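Side-chain contacts in beta-agarase B (Zobellia galactanivorans, PDB 4ATF), which hydrolyses the beta-1,4 linkages of agarose at random internal positions with retention of anomeric configuration, as a family GH16 beta-agarase: residues Pro66-Trp71 with Ala87-Gly92; Asp94-Gly99 with Tyr279-Asn284. The protein carries 1 engineered substitution. One frame throughout, in Å; residues are numbered along the deposited sequence.

In the fold
From the N terminus, the chain first passes through 66-71, a turn leading into the short strand 69-71, and after 15 intervening residues, mostly strand, comes back at 87-92; interaction 1 closes that loop. Interaction 2 starts directly afterwards at 94-99 and closes only after 179 residues, much of the GH16 beta-sandwich, at 279-284. The two contacts are therefore in series and neither nest nor cross, yet their centres lie about 6 Å apart. Strand 96-103 explains this closeness: it pairs parallel with 69-71 and antiparallel with 82-89. Interaction 1 ties these two flanking strands to each other near their ends, and interaction 2 ties strand 96-103 to the loop before helix 283-286.

Interaction 1 (Pro66-Trp71 with Ala87-Gly92); sequences PGLTEW and ATRKPG
L68 and E70 reach across to R89 and K90 near the ends of strands at the surface of the GH16 jelly-roll sandwich, where strands 69-71 and 82-89 flank strand 96-103 without pairing with each other. The first segment opens with a type II' turn from P66 to T69, closed by T69 N to P66 O at 2.7 Å; G67 sits at its second position with phi 55°, a value favourable to glycine. The turn delivers L68, whose CD1 lies 4.4 Å from R89 NH2, at the edge of the guanidinium and near its plane. This is a loose contact: the guanidinium takes its polar partners elsewhere, NH2 bonding to D94 O and NH1 forming a salt bridge with D283. E70 carries the charged half of the contact. With CG anti to the backbone N (chi1 175°) and the chain extended beyond it, the carboxylate is carried out to the equally extended K90, and the two side chains cross at about a right angle. K90 NZ donates to the syn lone pair of E70 OE1 at 2.7 Å, a salt bridge, while K90 CD passes 3.2 Å from E70 OE2. That second oxygen is hydrogen-bonded to N97 ND2, so the carboxylate is gripped at both oxygens and its rotation is restrained. Were K90 an alanine, E70 OE1 would probably lose its cationic mate, leaving the carboxylate held mainly through the N97 bond. Both residues are partly exposed, and the bridge lies at the surface. W71 ends the segment on the buried side, where T69 CG2 sits 3.3 Å above the indole plane of W71, offset toward the rim.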
loop_
_atom_site.group_PDB
_atom_site.type_symbol
_atom_site.label_atom_id
_atom_site.label_comp_id
_atom_site.label_asym_id
_atom_site.label_seq_id
_atom_site.Cartn_x
_atom_site.Cartn_y
_atom_site.Cartn_z
ATOM N N PRO A 66 10.216 1.207 8.579
ATOM C CA PRO A 66 11.528 1.220 7.942
ATOM C C PRO A 66 12.170 2.618 7.956
ATOM O O PRO A 66 11.484 3.629 8.274
ATOM C CB PRO A 66 11.182 0.843 6.482
ATOM C CG PRO A 66 9.789 1.460 6.301
ATOM C CD PRO A 66 9.108 1.150 7.620
ATOM N N GLY A 67 13.426 2.719 7.523
ATOM C CA GLY A 67 14.046 4.055 7.279
ATOM C C GLY A 67 13.960 4.904 8.509
ATOM O O GLY A 67 14.262 4.421 9.631
ATOM N N LEU A 68 13.552 6.170 8.317
ATOM C CA LEU A 68 13.323 7.095 9.447
ATOM C C LEU A 68 11.911 6.939 10.039
ATOM O O LEU A 68 11.534 7.695 10.939
ATOM C CB LEU A 68 13.478 8.528 8.970
ATOM C CG LEU A 68 14.880 8.948 8.519
ATOM C CD1 LEU A 68 14.877 10.376 7.889
ATOM C CD2 LEU A 68 15.810 8.816 9.710
ATOM N N THR A 69 11.119 5.992 9.542
ATOM C CA THR A 69 9.704 5.835 10.032
ATOM C C THR A 69 9.632 5.436 11.525
ATOM O O THR A 69 10.369 4.523 11.971
ATOM C CB THR A 69 8.916 4.781 9.262
ATOM O OG1 THR A 69 9.052 5.012 7.846
ATOM C CG2 THR A 69 7.454 4.849 9.652
ATOM N N GLU A 70 8.779 6.131 12.310
ATOM C CA GLU A 70 8.462 5.571 13.648
ATOM C C GLU A 70 6.944 5.655 13.786
ATOM O O GLU A 70 6.401 6.752 14.055
ATOM C CB GLU A 70 9.217 6.342 14.747
ATOM C CG GLU A 70 8.759 5.819 16.154
ATOM C CD GLU A 70 9.503 6.524 17.305
ATOM O OE1 GLU A 70 10.657 6.104 17.595
ATOM O OE2 GLU A 70 8.931 7.476 17.920
ATOM N N TRP A 71 6.245 4.559 13.475
ATOM C CA TRP A 71 4.798 4.616 13.483
ATOM C C TRP A 71 4.262 4.915 14.878
ATOM O O TRP A 71 4.816 4.449 15.879
ATOM C CB TRP A 71 4.171 3.316 12.995
ATOM C CG TRP A 71 4.352 3.140 11.467
ATOM C CD1 TRP A 71 4.133 4.082 10.464
ATOM C CD2 TRP A 71 4.736 1.946 10.810
ATOM N NE1 TRP A 71 4.367 3.529 9.219
ATOM C CE2 TRP A 71 4.769 2.219 9.405
ATOM C CE3 TRP A 71 5.075 0.652 11.262
ATOM C CZ2 TRP A 71 5.112 1.215 8.442
ATOM C CZ3 TRP A 71 5.415 -0.337 10.286
ATOM C CH2 TRP A 71 5.441 -0.033 8.914
ATOM N N ALA A 87 2.345 13.280 9.260
ATOM C CA ALA A 87 3.739 13.040 9.678
ATOM C C ALA A 87 4.335 14.234 10.508
ATOM O O ALA A 87 4.196 15.377 10.087
ATOM C CB ALA A 87 4.612 12.821 8.411
ATOM N N THR A 88 5.023 13.976 11.621
ATOM C CA THR A 88 5.699 15.057 12.373
ATOM C C THR A 88 7.079 14.551 12.801
ATOM O O THR A 88 7.227 13.339 13.087
ATOM C CB THR A 88 4.894 15.496 13.609
ATOM O OG1 THR A 88 4.605 14.336 14.424
ATOM C CG2 THR A 88 3.580 16.197 13.159
ATOM N N ARG A 89 8.075 15.435 12.823
ATOM C CA ARG A 89 9.415 15.070 13.353
ATOM C C ARG A 89 9.338 14.600 14.815
ATOM O O ARG A 89 8.676 15.221 15.680
ATOM C CB ARG A 89 10.381 16.260 13.259
ATOM C CG ARG A 89 11.867 15.863 13.353
ATOM C CD ARG A 89 12.516 16.469 12.080
ATOM N NE ARG A 89 12.782 15.388 11.260
ATOM C CZ ARG A 89 13.011 15.353 9.943
ATOM N NH1 ARG A 89 12.997 16.392 9.060
ATOM N NH2 ARG A 89 13.245 14.147 9.518
ATOM N N LYS A 90 9.974 13.468 15.094
ATOM C CA LYS A 90 10.074 13.005 16.477
ATOM C C LYS A 90 10.941 13.983 17.252
ATOM O O LYS A 90 12.033 14.348 16.802
ATOM C CB LYS A 90 10.654 11.583 16.541
ATOM C CG LYS A 90 10.831 11.027 17.963
ATOM C CD LYS A 90 11.327 9.576 17.912
ATOM C CE LYS A 90 11.628 9.039 19.340
ATOM N NZ LYS A 90 12.112 7.615 19.271
ATOM N N PRO A 91 10.463 14.467 18.418
ATOM C CA PRO A 91 11.313 15.484 19.093
ATOM C C PRO A 91 12.712 14.925 19.415
ATOM O O PRO A 91 12.819 13.767 19.867
ATOM C CB PRO A 91 10.539 15.776 20.398
ATOM C CG PRO A 91 9.061 15.435 20.028
ATOM C CD PRO A 91 9.171 14.235 19.088
ATOM N N GLY A 92 13.766 15.706 19.146
ATOM C CA GLY A 92 15.168 15.305 19.436
ATOM C C GLY A 92 15.787 14.270 18.482
ATOM O O GLY A 92 16.819 13.666 18.797
#

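Interaction 2 (Asp94-Gly99 with Tyr279-Asn284); sequences DKINMG and YTPTDN
I96 and P281 make the apolar part of this contact, which joins strand 96-103 of the GH16 beta-sandwich to the loop entering helix 283-286. I96 CD1 lies 3.9 Å from P281 CD, and the two side chains meet at a slant. The isoleucine reaches that far because CG1 stands anti to its carbonyl carbon (chi1 -54°) and CD1 continues the chain in an extended form (chi2 165°). The same methyl comes within 4.2 Å of T280 OG1, a van der Waals approach to the hydroxyl. The contact is small, 78 Å² in total, yet I96 and P281 are both buried, and A87 and R89 also pack on I96.

No hydrogen bond spans the two segments; several polar groups bond to neighbours instead. T280 OG1 is bonded to D263 OD2, a bond consistent with its hydroxyl being held beside the isoleucine methyl. One residue earlier, Y279 belongs to the pocket that holds the bound agaro-oligosaccharide, so the loop leads from the substrate-lining surface to this packing. T282 is the N-cap of helix 283-286, its side chain capping a backbone N of that helix, and P281 O accepts a hydrogen bond from R89 NH1.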
loop_
_atom_site.group_PDB
_atom_site.type_symbol
_atom_site.label_atom_id
_atom_site.label_comp_id
_atom_site.label_asym_id
_atom_site.label_seq_id
_atom_site.Cartn_x
_atom_site.Cartn_y
_atom_site.Cartn_z
ATOM N N ASP A 94 16.060 12.332 14.236
ATOM C CA ASP A 94 15.785 12.461 12.813
ATOM C C ASP A 94 14.524 11.696 12.394
ATOM O O ASP A 94 13.990 11.935 11.306
ATOM C CB ASP A 94 16.990 12.029 11.932
ATOM C CG ASP A 94 18.211 12.917 12.106
ATOM O OD1 ASP A 94 18.082 14.156 12.144
ATOM O OD2 ASP A 94 19.330 12.368 12.172
ATOM N N LYS A 95 14.058 10.767 13.245
ATOM C CA LYS A 95 12.858 9.970 12.944
ATOM C C LYS A 95 11.595 10.846 12.718
ATOM O O LYS A 95 11.503 12.011 13.193
ATOM C CB LYS A 95 12.624 8.897 14.033
ATOM C CG LYS A 95 13.696 7.757 13.924
ATOM C CD LYS A 95 13.702 6.737 15.042
ATOM C CE LYS A 95 14.692 5.602 14.693
ATOM N NZ LYS A 95 14.547 5.204 13.255
ATOM N N ILE A 96 10.671 10.302 11.924
ATOM C CA ILE A 96 9.417 10.950 11.640
ATOM C C ILE A 96 8.285 10.041 12.129
ATOM O O ILE A 96 8.157 8.900 11.678
ATOM C CB ILE A 96 9.250 11.212 10.132
ATOM C CG1 ILE A 96 10.475 11.992 9.612
ATOM C CG2 ILE A 96 7.937 12.014 9.871
ATOM C CD1 ILE A 96 10.603 11.991 8.037
ATOM N N ASN A 97 7.495 10.529 13.070
ATOM C CA ASN A 97 6.283 9.824 13.503
ATOM C C ASN A 97 5.144 9.936 12.475
ATOM O O ASN A 97 4.834 11.048 11.975
ATOM C CB ASN A 97 5.795 10.420 14.844
ATOM C CG ASN A 97 6.776 10.221 16.001
ATOM O OD1 ASN A 97 7.060 11.165 16.760
ATOM N ND2 ASN A 97 7.263 8.978 16.189
ATOM N N MET A 98 4.468 8.833 12.149
ATOM C CA MET A 98 3.431 8.898 11.079
ATOM C C MET A 98 2.522 7.696 11.367
ATOM O O MET A 98 2.792 6.873 12.311
ATOM C CB MET A 98 4.055 8.890 9.654
ATOM C CG MET A 98 4.799 7.632 9.287
ATOM S SD MET A 98 5.860 7.850 7.798
ATOM C CE MET A 98 7.106 9.046 8.278
ATOM N N GLY A 99 1.439 7.607 10.627
ATOM C CA GLY A 99 0.389 6.622 10.905
ATOM C C GLY A 99 0.533 5.272 10.200
ATOM O O GLY A 99 1.168 5.172 9.130
ATOM N N TYR A 279 15.774 11.609 -0.820
ATOM C CA TYR A 279 14.358 12.132 -0.899
ATOM C C TYR A 279 13.625 11.849 0.412
ATOM O O TYR A 279 13.039 10.761 0.608
ATOM C CB TYR A 279 13.582 11.464 -2.030
ATOM C CG TYR A 279 14.244 11.577 -3.402
ATOM C CD1 TYR A 279 14.228 12.807 -4.100
ATOM C CD2 TYR A 279 14.828 10.454 -4.034
ATOM C CE1 TYR A 279 14.799 12.936 -5.369
ATOM C CE2 TYR A 279 15.408 10.566 -5.331
ATOM C CZ TYR A 279 15.376 11.825 -5.983
ATOM O OH TYR A 279 15.923 12.033 -7.257
ATOM N N THR A 280 13.615 12.844 1.284
ATOM C CA THR A 280 12.943 12.678 2.579
ATOM C C THR A 280 12.575 14.119 3.070
ATOM O O THR A 280 13.271 15.081 2.709
ATOM C CB THR A 280 13.908 11.943 3.592
ATOM O OG1 THR A 280 13.217 11.620 4.812
ATOM C CG2 THR A 280 15.189 12.814 3.863
ATOM N N PRO A 281 11.461 14.270 3.834
ATOM C CA PRO A 281 11.019 15.641 4.166
ATOM C C PRO A 281 12.038 16.395 5.023
ATOM O O PRO A 281 12.666 15.814 5.921
ATOM C CB PRO A 281 9.735 15.418 4.980
ATOM C CG PRO A 281 9.249 14.049 4.603
ATOM C CD PRO A 281 10.519 13.242 4.323
ATOM N N THR A 282 12.251 17.654 4.716
ATOM C CA THR A 282 13.030 18.533 5.608
ATOM C C THR A 282 12.052 19.081 6.677
ATOM O O THR A 282 10.820 18.917 6.534
ATOM C CB THR A 282 13.596 19.753 4.817
ATOM O OG1 THR A 282 12.486 20.479 4.287
ATOM C CG2 THR A 282 14.526 19.289 3.624
ATOM N N ASP A 283 12.587 19.742 7.714
ATOM C CA ASP A 283 11.749 20.371 8.741
ATOM C C ASP A 283 10.885 21.448 8.121
ATOM O O ASP A 283 9.721 21.522 8.450
ATOM C CB ASP A 283 12.578 20.899 9.926
ATOM C CG ASP A 283 13.006 19.794 10.831
ATOM O OD1 ASP A 283 12.390 18.693 10.842
ATOM O OD2 ASP A 283 13.960 19.999 11.567
ATOM N N ASN A 284 11.433 22.219 7.185
ATOM C CA ASN A 284 10.638 23.207 6.454
ATOM C C ASN A 284 9.410 22.578 5.728
ATOM O O ASN A 284 8.290 23.112 5.769
ATOM C CB ASN A 284 11.549 23.977 5.452
ATOM C CG ASN A 284 10.862 25.210 4.837
ATOM O OD1 ASN A 284 10.183 25.980 5.523
ATOM N ND2 ASN A 284 11.032 25.385 3.543
#